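Local coordinates for protein endoglucanase (Fervidobacterium pennivorans DSM 9078, PDB 6KDD) that probably hydrolyses beta-1,4-glucosidic bonds in cellulose and related beta-glucans, as a family 5 glycoside hydrolase built on a TIM barrel, at residues K22-G27 with R53-V58; I100-F105 with E121-I126; A186-K191 with S246-Q251; F208-Q213 with D270-W275. One frame throughout, in Å; residues are numbered along the deposited sequence.

Interaction 1 (K22-G27 with R53-V58); sequences KGVNIG and RGFDSV
Val24 lies over one face of the Phe55 ring, while the strands 22-25 and 57-60 run side by side as the first two parallel strands of the TIM barrel, joined through helix 45-53 in a beta-alpha-beta crossover. The side chain of Phe55 can be followed outward. CB sits 3.7 Å from Lys22 O, which lies in the ring plane at the edge. CD1 comes to 3.6 Å from Gly23 C, and CE1 to 3.4 Å from Gly23 O. Toward the tip, Val24 CB, which is 3.8 Å from Phe55 CE1 and 4.1 Å from CZ, makes the CH-pi contact, 24° off the ring normal. Beyond the ring, Val24 CG1, Val58 CG1 and Ile26 CD1 form an apolar patch with Ile50 of helix 45-53.

At the start of the strands, Lys22 O receives two amides, from Asp56 N at 2.7 Å and, more bent, from Ser57 N. Lys22 N returns an almost straight bond of 2.8 Å to the anti lone pair of Asp56 OD2. The ammonium group of Lys22 reaches a different acid, Glu284. Both backbone polar atoms of Lys22 are bound by the 53-58 segment, consistent with these bonds setting the start of the pairing, which Val24 N to Ser57 O continues.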
loop_
_atom_site.group_PDB
_atom_site.type_symbol
_atom_site.label_atom_id
_atom_site.label_comp_id
_atom_site.label_asym_id
_atom_site.label_seq_id
_atom_site.Cartn_x
_atom_site.Cartn_y
_atom_site.Cartn_z
ATOM N N LYS A 22 -3.753 -12.194 -2.175
ATOM C CA LYS A 22 -3.146 -11.692 -3.395
ATOM C C LYS A 22 -3.813 -10.358 -3.748
ATOM O O LYS A 22 -5.023 -10.335 -3.983
ATOM C CB LYS A 22 -3.423 -12.673 -4.537
ATOM C CG LYS A 22 -3.032 -14.132 -4.295
ATOM C CD LYS A 22 -3.270 -14.940 -5.576
ATOM C CE LYS A 22 -2.916 -16.413 -5.502
ATOM N NZ LYS A 22 -1.874 -16.619 -4.469
ATOM N N GLY A 23 -3.018 -9.278 -3.824
ATOM C CA GLY A 23 -3.612 -7.954 -3.911
ATOM C C GLY A 23 -2.963 -7.093 -4.979
ATOM O O GLY A 23 -1.850 -7.414 -5.446
ATOM N N VAL A 24 -3.659 -5.987 -5.324
ATOM C CA VAL A 24 -3.081 -5.042 -6.257
ATOM C C VAL A 24 -3.444 -3.622 -5.823
ATOM O O VAL A 24 -4.545 -3.334 -5.376
ATOM C CB VAL A 24 -3.473 -5.341 -7.716
ATOM C CG1 VAL A 24 -4.977 -5.205 -7.955
ATOM C CG2 VAL A 24 -2.671 -4.521 -8.724
ATOM N N ASN A 25 -2.488 -2.714 -5.987
ATOM C CA ASN A 25 -2.778 -1.316 -5.748
ATOM C C ASN A 25 -3.484 -0.714 -6.963
ATOM O O ASN A 25 -3.015 -0.909 -8.084
ATOM C CB ASN A 25 -1.452 -0.593 -5.525
ATOM C CG ASN A 25 -0.922 -0.813 -4.128
ATOM O OD1 ASN A 25 -1.228 -0.036 -3.219
ATOM N ND2 ASN A 25 -0.007 -1.770 -3.997
ATOM N N ILE A 26 -4.500 0.129 -6.730
ATOM C CA ILE A 26 -4.973 0.972 -7.832
ATOM C C ILE A 26 -4.278 2.317 -7.715
ATOM O O ILE A 26 -4.792 3.183 -7.015
ATOM C CB ILE A 26 -6.501 1.199 -7.758
ATOM C CG1 ILE A 26 -7.277 -0.072 -7.398
ATOM C CG2 ILE A 26 -7.015 1.925 -9.013
ATOM C CD1 ILE A 26 -6.964 -1.231 -8.272
ATOM N N GLY A 27 -3.114 2.460 -8.363
ATOM C CA GLY A 27 -2.287 3.640 -8.178
ATOM C C GLY A 27 -2.448 4.641 -9.329
ATOM O O GLY A 27 -3.097 4.342 -10.373
ATOM N N ARG A 53 -9.558 -12.058 -12.474
ATOM C CA ARG A 53 -8.167 -12.454 -12.698
ATOM C C ARG A 53 -7.632 -13.306 -11.537
ATOM O O ARG A 53 -6.657 -14.014 -11.714
ATOM C CB ARG A 53 -7.294 -11.224 -13.009
ATOM C CG ARG A 53 -5.813 -11.496 -13.261
ATOM C CD ARG A 53 -5.763 -12.359 -14.552
ATOM N NE ARG A 53 -4.426 -12.760 -14.999
ATOM C CZ ARG A 53 -3.706 -13.752 -14.472
ATOM N NH1 ARG A 53 -4.193 -14.495 -13.485
ATOM N NH2 ARG A 53 -2.498 -14.013 -14.970
ATOM N N GLY A 54 -8.226 -13.255 -10.336
ATOM C CA GLY A 54 -7.727 -14.110 -9.265
ATOM C C GLY A 54 -7.232 -13.372 -8.021
ATOM O O GLY A 54 -6.717 -13.970 -7.091
ATOM N N PHE A 55 -7.376 -12.047 -7.980
ATOM C CA PHE A 55 -6.944 -11.280 -6.823
ATOM C C PHE A 55 -7.985 -11.437 -5.713
ATOM O O PHE A 55 -9.185 -11.593 -5.994
ATOM C CB PHE A 55 -6.770 -9.790 -7.219
ATOM C CG PHE A 55 -5.520 -9.512 -8.025
ATOM C CD1 PHE A 55 -4.299 -9.353 -7.398
ATOM C CD2 PHE A 55 -5.555 -9.438 -9.412
ATOM C CE1 PHE A 55 -3.140 -9.131 -8.141
ATOM C CE2 PHE A 55 -4.400 -9.205 -10.158
ATOM C CZ PHE A 55 -3.192 -9.030 -9.520
ATOM N N ASP A 56 -7.511 -11.353 -4.472
ATOM C CA ASP A 56 -8.319 -11.309 -3.259
ATOM C C ASP A 56 -8.636 -9.891 -2.801
ATOM O O ASP A 56 -9.631 -9.667 -2.094
ATOM C CB ASP A 56 -7.577 -11.980 -2.104
ATOM C CG ASP A 56 -7.259 -13.408 -2.501
ATOM O OD1 ASP A 56 -8.206 -14.068 -2.922
ATOM O OD2 ASP A 56 -6.056 -13.818 -2.435
ATOM N N SER A 57 -7.747 -8.939 -3.125
ATOM C CA SER A 57 -7.834 -7.642 -2.463
ATOM C C SER A 57 -7.338 -6.507 -3.362
ATOM O O SER A 57 -6.568 -6.707 -4.317
ATOM C CB SER A 57 -7.044 -7.657 -1.171
ATOM O OG SER A 57 -5.659 -7.887 -1.476
ATOM N N VAL A 58 -7.771 -5.283 -3.004
ATOM C CA VAL A 58 -7.253 -4.074 -3.640
ATOM C C VAL A 58 -6.852 -3.077 -2.567
ATOM O O VAL A 58 -7.483 -2.952 -1.507
ATOM C CB VAL A 58 -8.318 -3.429 -4.560
ATOM C CG1 VAL A 58 -8.483 -4.168 -5.897
ATOM C CG2 VAL A 58 -9.648 -3.184 -3.845
#

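Interaction 2 (I100-F105 with E121-I126); sequences INTHHF and EIWRQI
Glu121 O accepts two donors from Gln125, the backbone N at 3.2 Å and the side-chain NE2 at 3.1 Å, which arrive from opposite faces of its carbonyl plane; NE2 also bonds Tyr74 O. This grip lies within helix 112-129, on residues not touching 100-105; on the helix's inner side, Ile122, Trp123 and Ile126 face the end of strand 97-101, which precedes it in the TIM barrel. Trp123 CH2 lies 3.8 Å from Ile100 O, which sits in the indole plane at its edge. Thr102 OG1 comes within 3.3 Å of Trp123 NE1, but the angle is too poor for a hydrogen bond. With chi1 at 56°, Ile100 has CG1 between its backbone N and carbonyl carbon, and CD1 reaches Ile126 CG2 at 3.8 Å. Farther along the 100-105 segment, Phe105 CE2 touches Ile122 CD1 at 4.2 Å. No hydrogen bond joins the two segments, so their attachment rests on van der Waals contact, the buried indole N-H being satisfied by Ile141 O, just after neighbouring strand 137-140.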
loop_
_atom_site.group_PDB
_atom_site.type_symbol
_atom_site.label_atom_id
_atom_site.label_comp_id
_atom_site.label_asym_id
_atom_site.label_seq_id
_atom_site.Cartn_x
_atom_site.Cartn_y
_atom_site.Cartn_z
ATOM N N ILE A 100 -8.085 1.057 2.432
ATOM C CA ILE A 100 -7.995 2.483 2.148
ATOM C C ILE A 100 -6.964 3.102 3.097
ATOM O O ILE A 100 -6.886 2.757 4.286
ATOM C CB ILE A 100 -9.363 3.191 2.259
ATOM C CG1 ILE A 100 -10.020 2.983 3.633
ATOM C CG2 ILE A 100 -10.293 2.740 1.130
ATOM C CD1 ILE A 100 -11.188 3.942 3.880
ATOM N N ASN A 101 -6.205 4.055 2.560
ATOM C CA ASN A 101 -5.185 4.696 3.368
ATOM C C ASN A 101 -5.334 6.217 3.303
ATOM O O ASN A 101 -6.277 6.756 2.706
ATOM C CB ASN A 101 -3.783 4.236 2.941
ATOM C CG ASN A 101 -3.344 4.858 1.633
ATOM O OD1 ASN A 101 -3.919 5.847 1.163
ATOM N ND2 ASN A 101 -2.308 4.280 1.041
ATOM N N THR A 102 -4.347 6.903 3.913
ATOM C CA THR A 102 -4.023 8.269 3.558
ATOM C C THR A 102 -2.625 8.235 2.915
ATOM O O THR A 102 -1.762 7.488 3.361
ATOM C CB THR A 102 -4.083 9.194 4.794
ATOM O OG1 THR A 102 -5.440 9.187 5.241
ATOM C CG2 THR A 102 -3.642 10.617 4.507
ATOM N N HIS A 103 -2.420 9.037 1.872
ATOM C CA HIS A 103 -1.248 8.913 1.020
ATOM C C HIS A 103 -0.863 10.296 0.505
ATOM O O HIS A 103 -1.738 11.092 0.162
ATOM C CB HIS A 103 -1.696 8.034 -0.176
ATOM C CG HIS A 103 -0.670 7.183 -0.854
ATOM N ND1 HIS A 103 0.290 7.710 -1.722
ATOM C CD2 HIS A 103 -0.546 5.844 -0.934
ATOM C CE1 HIS A 103 0.969 6.721 -2.293
ATOM N NE2 HIS A 103 0.485 5.574 -1.813
ATOM N N HIS A 104 0.439 10.559 0.363
ATOM C CA HIS A 104 0.931 11.814 -0.216
ATOM C C HIS A 104 0.401 13.038 0.543
ATOM O O HIS A 104 -0.011 14.022 -0.088
ATOM C CB HIS A 104 0.714 11.938 -1.740
ATOM C CG HIS A 104 1.527 10.943 -2.515
ATOM N ND1 HIS A 104 1.099 10.364 -3.718
ATOM C CD2 HIS A 104 2.722 10.369 -2.234
ATOM C CE1 HIS A 104 2.030 9.514 -4.161
ATOM N NE2 HIS A 104 3.013 9.485 -3.251
ATOM N N PHE A 105 0.490 12.985 1.888
ATOM C CA PHE A 105 0.154 14.143 2.719
ATOM C C PHE A 105 1.435 14.975 2.846
ATOM O O PHE A 105 2.198 14.769 3.784
ATOM C CB PHE A 105 -0.358 13.681 4.090
ATOM C CG PHE A 105 -0.965 14.781 4.948
ATOM C CD1 PHE A 105 -0.832 16.116 4.586
ATOM C CD2 PHE A 105 -1.672 14.470 6.103
ATOM C CE1 PHE A 105 -1.396 17.124 5.362
ATOM C CE2 PHE A 105 -2.228 15.473 6.895
ATOM C CZ PHE A 105 -2.076 16.795 6.517
ATOM N N GLU A 121 -7.549 14.009 12.593
ATOM C CA GLU A 121 -8.910 14.441 12.309
ATOM C C GLU A 121 -9.425 13.844 11.002
ATOM O O GLU A 121 -10.622 13.558 10.871
ATOM C CB GLU A 121 -9.000 15.968 12.259
ATOM C CG GLU A 121 -8.969 16.617 13.650
ATOM C CD GLU A 121 -9.883 15.993 14.699
ATOM O OE1 GLU A 121 -11.086 15.784 14.409
ATOM O OE2 GLU A 121 -9.392 15.667 15.790
ATOM N N ILE A 122 -8.519 13.687 10.023
ATOM C CA ILE A 122 -8.888 13.015 8.785
ATOM C C ILE A 122 -9.397 11.636 9.143
ATOM O O ILE A 122 -10.495 11.248 8.728
ATOM C CB ILE A 122 -7.709 13.003 7.768
ATOM C CG1 ILE A 122 -7.546 14.396 7.164
ATOM C CG2 ILE A 122 -7.969 11.977 6.659
ATOM C CD1 ILE A 122 -6.262 14.620 6.335
ATOM N N TRP A 123 -8.611 10.905 9.921
ATOM C CA TRP A 123 -8.968 9.562 10.302
ATOM C C TRP A 123 -10.222 9.530 11.178
ATOM O O TRP A 123 -10.945 8.541 11.141
ATOM C CB TRP A 123 -7.778 8.806 10.886
ATOM C CG TRP A 123 -7.044 8.175 9.741
ATOM C CD1 TRP A 123 -5.810 8.488 9.228
ATOM C CD2 TRP A 123 -7.606 7.171 8.884
ATOM N NE1 TRP A 123 -5.537 7.678 8.151
ATOM C CE2 TRP A 123 -6.613 6.848 7.931
ATOM C CE3 TRP A 123 -8.824 6.467 8.888
ATOM C CZ2 TRP A 123 -6.863 5.922 6.919
ATOM C CZ3 TRP A 123 -9.042 5.505 7.928
ATOM C CH2 TRP A 123 -8.080 5.261 6.940
ATOM N N ARG A 124 -10.475 10.600 11.954
ATOM C CA ARG A 124 -11.662 10.588 12.807
ATOM C C ARG A 124 -12.884 10.523 11.889
ATOM O O ARG A 124 -13.803 9.728 12.120
ATOM C CB ARG A 124 -11.722 11.828 13.718
ATOM C CG ARG A 124 -12.964 11.871 14.614
ATOM C CD ARG A 124 -13.207 13.248 15.248
ATOM N NE ARG A 124 -11.999 13.761 15.911
ATOM C CZ ARG A 124 -11.507 13.329 17.077
ATOM N NH1 ARG A 124 -12.110 12.379 17.768
ATOM N NH2 ARG A 124 -10.396 13.855 17.569
ATOM N N GLN A 125 -12.841 11.321 10.822
ATOM C CA GLN A 125 -13.935 11.447 9.883
ATOM C C GLN A 125 -14.115 10.172 9.066
ATOM O O GLN A 125 -15.247 9.742 8.819
ATOM C CB GLN A 125 -13.694 12.630 8.966
ATOM C CG GLN A 125 -13.896 13.955 9.693
ATOM C CD GLN A 125 -13.420 15.022 8.754
ATOM O OE1 GLN A 125 -14.151 15.472 7.889
ATOM N NE2 GLN A 125 -12.152 15.397 8.886
ATOM N N ILE A 126 -12.999 9.592 8.607
ATOM C CA ILE A 126 -13.117 8.455 7.703
ATOM C C ILE A 126 -13.677 7.319 8.537
ATOM O O ILE A 126 -14.544 6.562 8.090
ATOM C CB ILE A 126 -11.749 8.066 7.099
ATOM C CG1 ILE A 126 -11.164 9.186 6.248
ATOM C CG2 ILE A 126 -11.849 6.753 6.309
ATOM C CD1 ILE A 126 -9.657 9.010 5.974
#

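Interaction 3 (A186-K191 with S246-Q251); sequences AVRSLK and SDWAKQ
Trp248 projects from helix 232-252 of the TIM barrel onto the 3-10 turn at 186-188, which precedes strand 198-204. Its CG is anti to the backbone N (chi1 176°), which carries the indole across to the turn. One face receives Val187 O, 3.0 Å above the plane and toward the rim, with Arg188 N on the same face but higher. Val187 also brings CG1 to 3.5 Å from Trp248 CE3. The Arg188 chain bends at chi2 (-124°) and runs back past the indole in the opposite sense, placing CG 3.9 Å from Trp248 CD1. Its guanidinium is inclined 30° to the ring and has Trp248 CB at its edge; Tyr244 of the same helix makes a cation-pi contact with it. Arg188 NE is buried here without a hydrogen-bonding partner in the model. On the far rim of the indole, Leu190 CD2 meets Trp248 CH2 at 4.2 Å.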
loop_
_atom_site.group_PDB
_atom_site.type_symbol
_atom_site.label_atom_id
_atom_site.label_comp_id
_atom_site.label_asym_id
_atom_site.label_seq_id
_atom_site.Cartn_x
_atom_site.Cartn_y
_atom_site.Cartn_z
ATOM N N ALA A 186 13.178 -1.142 8.132
ATOM C CA ALA A 186 12.657 -0.180 9.094
ATOM C C ALA A 186 11.675 -0.811 10.086
ATOM O O ALA A 186 11.282 -0.196 11.083
ATOM C CB ALA A 186 12.060 1.004 8.369
ATOM N N VAL A 187 11.328 -2.068 9.817
ATOM C CA VAL A 187 10.397 -2.870 10.592
ATOM C C VAL A 187 10.867 -2.946 12.049
ATOM O O VAL A 187 10.072 -2.710 12.968
ATOM C CB VAL A 187 10.194 -4.200 9.839
ATOM C CG1 VAL A 187 10.762 -5.512 10.386
ATOM C CG2 VAL A 187 8.921 -4.284 9.001
ATOM N N ARG A 188 12.182 -3.130 12.243
ATOM C CA ARG A 188 12.781 -3.230 13.569
ATOM C C ARG A 188 12.689 -1.902 14.320
ATOM O O ARG A 188 12.721 -1.888 15.550
ATOM C CB ARG A 188 14.238 -3.701 13.494
ATOM C CG ARG A 188 14.411 -5.110 12.951
ATOM C CD ARG A 188 15.174 -6.042 13.874
ATOM N NE ARG A 188 15.060 -7.337 13.226
ATOM C CZ ARG A 188 16.072 -8.091 12.815
ATOM N NH1 ARG A 188 17.322 -7.710 13.025
ATOM N NH2 ARG A 188 15.817 -9.238 12.207
ATOM N N SER A 189 12.518 -0.777 13.614
ATOM C CA SER A 189 12.456 0.486 14.338
ATOM C C SER A 189 11.017 0.913 14.692
ATOM O O SER A 189 10.755 2.028 15.160
ATOM C CB SER A 189 13.286 1.545 13.666
ATOM O OG SER A 189 12.486 2.370 12.857
ATOM N N LEU A 190 10.069 -0.015 14.557
ATOM C CA LEU A 190 8.669 0.290 14.836
ATOM C C LEU A 190 8.341 -0.127 16.273
ATOM O O LEU A 190 8.615 -1.254 16.660
ATOM C CB LEU A 190 7.879 -0.525 13.808
ATOM C CG LEU A 190 6.455 -0.120 13.454
ATOM C CD1 LEU A 190 6.330 1.326 13.012
ATOM C CD2 LEU A 190 5.940 -1.083 12.393
ATOM N N LYS A 191 7.762 0.781 17.066
ATOM C CA LYS A 191 7.231 0.425 18.378
ATOM C C LYS A 191 5.751 0.028 18.303
ATOM O O LYS A 191 4.885 0.876 18.144
ATOM C CB LYS A 191 7.433 1.589 19.352
ATOM C CG LYS A 191 7.404 1.195 20.824
ATOM C CD LYS A 191 7.542 2.368 21.776
ATOM C CE LYS A 191 8.833 3.139 21.596
ATOM N NZ LYS A 191 8.646 4.585 21.874
ATOM N N SER A 246 10.369 -11.395 8.630
ATOM C CA SER A 246 9.670 -12.549 9.181
ATOM C C SER A 246 10.105 -12.800 10.623
ATOM O O SER A 246 9.266 -13.006 11.508
ATOM C CB SER A 246 9.953 -13.748 8.335
ATOM O OG SER A 246 9.319 -14.903 8.874
ATOM N N ASP A 247 11.431 -12.810 10.830
ATOM C CA ASP A 247 12.024 -13.065 12.134
ATOM C C ASP A 247 11.475 -12.063 13.142
ATOM O O ASP A 247 11.056 -12.454 14.227
ATOM C CB ASP A 247 13.567 -13.130 12.095
ATOM C CG ASP A 247 14.093 -14.411 11.471
ATOM O OD1 ASP A 247 13.325 -15.398 11.418
ATOM O OD2 ASP A 247 15.239 -14.408 10.983
ATOM N N TRP A 248 11.478 -10.783 12.763
ATOM C CA TRP A 248 10.942 -9.722 13.604
ATOM C C TRP A 248 9.433 -9.890 13.839
ATOM O O TRP A 248 8.941 -9.671 14.954
ATOM C CB TRP A 248 11.259 -8.367 12.978
ATOM C CG TRP A 248 10.665 -7.205 13.713
ATOM C CD1 TRP A 248 11.216 -6.510 14.751
ATOM C CD2 TRP A 248 9.380 -6.598 13.466
ATOM N NE1 TRP A 248 10.385 -5.490 15.147
ATOM C CE2 TRP A 248 9.241 -5.532 14.385
ATOM C CE3 TRP A 248 8.358 -6.829 12.536
ATOM C CZ2 TRP A 248 8.102 -4.729 14.427
ATOM C CZ3 TRP A 248 7.232 -6.037 12.587
ATOM C CH2 TRP A 248 7.110 -4.994 13.510
ATOM N N ALA A 249 8.688 -10.251 12.783
ATOM C CA ALA A 249 7.235 -10.342 12.904
ATOM C C ALA A 249 6.838 -11.525 13.793
ATOM O O ALA A 249 5.885 -11.436 14.548
ATOM C CB ALA A 249 6.573 -10.436 11.548
ATOM N N LYS A 250 7.540 -12.652 13.653
ATOM C CA LYS A 250 7.281 -13.821 14.476
ATOM C C LYS A 250 7.557 -13.487 15.942
ATOM O O LYS A 250 6.755 -13.823 16.815
ATOM C CB LYS A 250 8.101 -14.999 13.952
ATOM C CG LYS A 250 7.584 -15.579 12.644
ATOM C CD LYS A 250 8.295 -16.837 12.250
ATOM C CE LYS A 250 7.638 -17.514 11.075
ATOM N NZ LYS A 250 8.607 -18.397 10.380
ATOM N N GLN A 251 8.655 -12.772 16.203
ATOM C CA GLN A 251 9.005 -12.426 17.578
ATOM C C GLN A 251 7.984 -11.458 18.177
ATOM O O GLN A 251 7.763 -11.473 19.380
ATOM C CB GLN A 251 10.471 -12.002 17.723
ATOM C CG GLN A 251 10.704 -10.546 18.114
ATOM C CD GLN A 251 12.093 -10.073 17.738
ATOM O OE1 GLN A 251 12.942 -10.850 17.298
ATOM N NE2 GLN A 251 12.337 -8.779 17.889
#

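Interaction 4 (F208-Q213 with D270-W275); sequences FNFTHQ and DSRVKW
One face of the Trp275 indole carries the methyl of Thr211, with Phe210 CD2 over the same face, while the edge of the Phe210 ring has Arg272 N close to its plane. Thr211 CG2 stands 3.4 Å above the indole plane and 3.7 Å from the centroid of its six-membered ring, 23° off the normal, a CH-pi contact. The Phe210 ring meets the five-membered ring obliquely, the planes 51° apart and the centroids separated by 5.3 Å.

Phe210 CE2 rests 3.6 Å from Trp275 CB, and CE1 lies 3.5 Å from Ser271 CB, so the outer end of the phenyl group lies across one turn of the opposing helix. In the TIM barrel, the short helix 208-211 belongs to the connection after strand 198-204, and helix 269-285 to the one between strands 256-261 and 289-292; the contact packs these two connections together. Thr211 chi1 of 59° puts OG1 between its backbone N and carbonyl carbon and hands the hydroxyl to Tyr205 O, leaving CG2 to face the indole. Trp275 NE1 is bonded to Glu206 O, just before the short helix, and Trp228 packs edge-to-face against the same indole.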
loop_
_atom_site.group_PDB
_atom_site.type_symbol
_atom_site.label_atom_id
_atom_site.label_comp_id
_atom_site.label_asym_id
_atom_site.label_seq_id
_atom_site.Cartn_x
_atom_site.Cartn_y
_atom_site.Cartn_z
ATOM N N PHE A 208 16.948 -0.961 -5.598
ATOM C CA PHE A 208 16.318 0.285 -6.024
ATOM C C PHE A 208 16.779 0.713 -7.417
ATOM O O PHE A 208 16.008 1.272 -8.189
ATOM C CB PHE A 208 16.564 1.412 -5.008
ATOM C CG PHE A 208 15.695 2.627 -5.218
ATOM C CD1 PHE A 208 14.371 2.643 -4.789
ATOM C CD2 PHE A 208 16.188 3.744 -5.874
ATOM C CE1 PHE A 208 13.571 3.765 -4.985
ATOM C CE2 PHE A 208 15.391 4.860 -6.071
ATOM C CZ PHE A 208 14.083 4.866 -5.640
ATOM N N ASN A 209 18.048 0.436 -7.753
ATOM C CA ASN A 209 18.607 0.869 -9.031
ATOM C C ASN A 209 17.964 0.130 -10.198
ATOM O O ASN A 209 18.015 0.602 -11.334
ATOM C CB ASN A 209 20.131 0.705 -9.071
ATOM C CG ASN A 209 20.780 1.864 -8.344
ATOM O OD1 ASN A 209 20.124 2.867 -8.052
ATOM N ND2 ASN A 209 22.068 1.747 -8.053
ATOM N N PHE A 210 17.415 -1.054 -9.904
ATOM C CA PHE A 210 16.685 -1.820 -10.902
ATOM C C PHE A 210 15.208 -1.393 -10.952
ATOM O O PHE A 210 14.698 -1.028 -12.013
ATOM C CB PHE A 210 16.805 -3.316 -10.595
ATOM C CG PHE A 210 15.848 -4.152 -11.411
ATOM C CD1 PHE A 210 15.998 -4.253 -12.790
ATOM C CD2 PHE A 210 14.743 -4.752 -10.820
ATOM C CE1 PHE A 210 15.080 -4.963 -13.553
ATOM C CE2 PHE A 210 13.846 -5.482 -11.588
ATOM C CZ PHE A 210 14.003 -5.581 -12.956
ATOM N N THR A 211 14.496 -1.453 -9.806
ATOM C CA THR A 211 13.052 -1.221 -9.860
ATOM C C THR A 211 12.718 0.230 -10.198
ATOM O O THR A 211 11.637 0.496 -10.704
ATOM C CB THR A 211 12.345 -1.578 -8.550
ATOM O OG1 THR A 211 12.938 -0.760 -7.545
ATOM C CG2 THR A 211 12.520 -3.040 -8.186
ATOM N N HIS A 212 13.652 1.168 -9.969
ATOM C CA HIS A 212 13.299 2.557 -10.230
ATOM C C HIS A 212 14.188 3.200 -11.292
ATOM O O HIS A 212 14.302 4.429 -11.318
ATOM C CB HIS A 212 13.371 3.355 -8.928
ATOM C CG HIS A 212 12.157 3.153 -8.087
ATOM N ND1 HIS A 212 11.111 4.070 -8.051
ATOM C CD2 HIS A 212 11.809 2.130 -7.276
ATOM C CE1 HIS A 212 10.174 3.625 -7.230
ATOM N NE2 HIS A 212 10.581 2.444 -6.744
ATOM N N GLN A 213 14.840 2.385 -12.123
ATOM C CA GLN A 213 15.625 2.906 -13.250
ATOM C C GLN A 213 14.720 3.722 -14.163
ATOM O O GLN A 213 13.595 3.312 -14.455
ATOM C CB GLN A 213 16.273 1.758 -14.031
ATOM C CG GLN A 213 15.243 0.816 -14.661
ATOM C CD GLN A 213 15.957 -0.364 -15.274
ATOM O OE1 GLN A 213 16.465 -0.289 -16.393
ATOM N NE2 GLN A 213 16.048 -1.444 -14.521
ATOM N N ASP A 270 11.687 -8.907 -19.327
ATOM C CA ASP A 270 12.124 -10.200 -18.841
ATOM C C ASP A 270 12.591 -10.127 -17.396
ATOM O O ASP A 270 12.260 -11.015 -16.603
ATOM C CB ASP A 270 13.328 -10.728 -19.626
ATOM C CG ASP A 270 12.903 -11.543 -20.826
ATOM O OD1 ASP A 270 11.745 -11.376 -21.292
ATOM O OD2 ASP A 270 13.736 -12.337 -21.290
ATOM N N SER A 271 13.405 -9.100 -17.092
ATOM C CA SER A 271 13.875 -8.844 -15.743
ATOM C C SER A 271 12.686 -8.576 -14.803
ATOM O O SER A 271 12.674 -9.023 -13.647
ATOM C CB SER A 271 14.815 -7.644 -15.754
ATOM O OG SER A 271 16.068 -7.921 -16.401
ATOM N N ARG A 272 11.764 -7.718 -15.267
ATOM C CA ARG A 272 10.613 -7.371 -14.426
ATOM C C ARG A 272 9.876 -8.654 -14.012
ATOM O O ARG A 272 9.607 -8.877 -12.839
ATOM C CB ARG A 272 9.693 -6.429 -15.186
ATOM C CG ARG A 272 10.334 -5.068 -15.461
ATOM C CD ARG A 272 9.381 -4.112 -16.144
ATOM N NE ARG A 272 8.249 -3.720 -15.290
ATOM C CZ ARG A 272 7.028 -3.527 -15.768
ATOM N NH1 ARG A 272 6.792 -3.726 -17.057
ATOM N NH2 ARG A 272 6.042 -3.140 -14.968
ATOM N N VAL A 273 9.552 -9.489 -15.002
ATOM C CA VAL A 273 8.872 -10.759 -14.751
ATOM C C VAL A 273 9.605 -11.583 -13.703
ATOM O O VAL A 273 8.993 -11.999 -12.720
ATOM C CB VAL A 273 8.617 -11.546 -16.051
ATOM C CG1 VAL A 273 8.047 -12.929 -15.774
ATOM C CG2 VAL A 273 7.704 -10.754 -16.955
ATOM N N LYS A 274 10.933 -11.808 -13.876
ATOM C CA LYS A 274 11.641 -12.635 -12.907
ATOM C C LYS A 274 11.678 -12.010 -11.520
ATOM O O LYS A 274 11.475 -12.703 -10.534
ATOM C CB LYS A 274 13.088 -12.919 -13.345
ATOM C CG LYS A 274 13.195 -13.721 -14.636
ATOM C CD LYS A 274 14.651 -13.819 -15.053
ATOM C CE LYS A 274 14.830 -13.994 -16.539
ATOM N NZ LYS A 274 16.150 -13.458 -16.957
ATOM N N TRP A 275 11.974 -10.703 -11.431
ATOM C CA TRP A 275 12.011 -10.054 -10.133
ATOM C C TRP A 275 10.650 -10.193 -9.437
ATOM O O TRP A 275 10.576 -10.444 -8.233
ATOM C CB TRP A 275 12.372 -8.563 -10.312
ATOM C CG TRP A 275 12.551 -7.802 -9.022
ATOM C CD1 TRP A 275 13.704 -7.614 -8.303
ATOM C CD2 TRP A 275 11.540 -7.039 -8.336
ATOM N NE1 TRP A 275 13.478 -6.848 -7.189
ATOM C CE2 TRP A 275 12.147 -6.488 -7.179
ATOM C CE3 TRP A 275 10.169 -6.818 -8.573
ATOM C CZ2 TRP A 275 11.440 -5.684 -6.285
ATOM C CZ3 TRP A 275 9.467 -6.064 -7.644
ATOM C CH2 TRP A 275 10.106 -5.475 -6.546
#

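How the interactions relate
All four contacts belong to one TIM barrel, yet none touches another. Interactions 1 and 2 share the central sheet through neighbouring strands 57-60 and 97-101; their nearest atoms are about 6 Å apart and their centres 21 Å. Interaction 1 pairs strands, interaction 2 packs a helix on a strand end, and interactions 3 and 4 lie farther out. The segments of interactions 3 and 4 alternate along the chain, 186-191, 208-213, 246-251, 270-275, although their centres stand 26 Å apart. Interactions 2 and 4 are on opposite sides of the chain's centre. In interaction 2, a bound glycerol, probably from crystallisation, lies about 4 Å from the Phe105 side chain, and a nickel ion about 12 Å from that of Ile122.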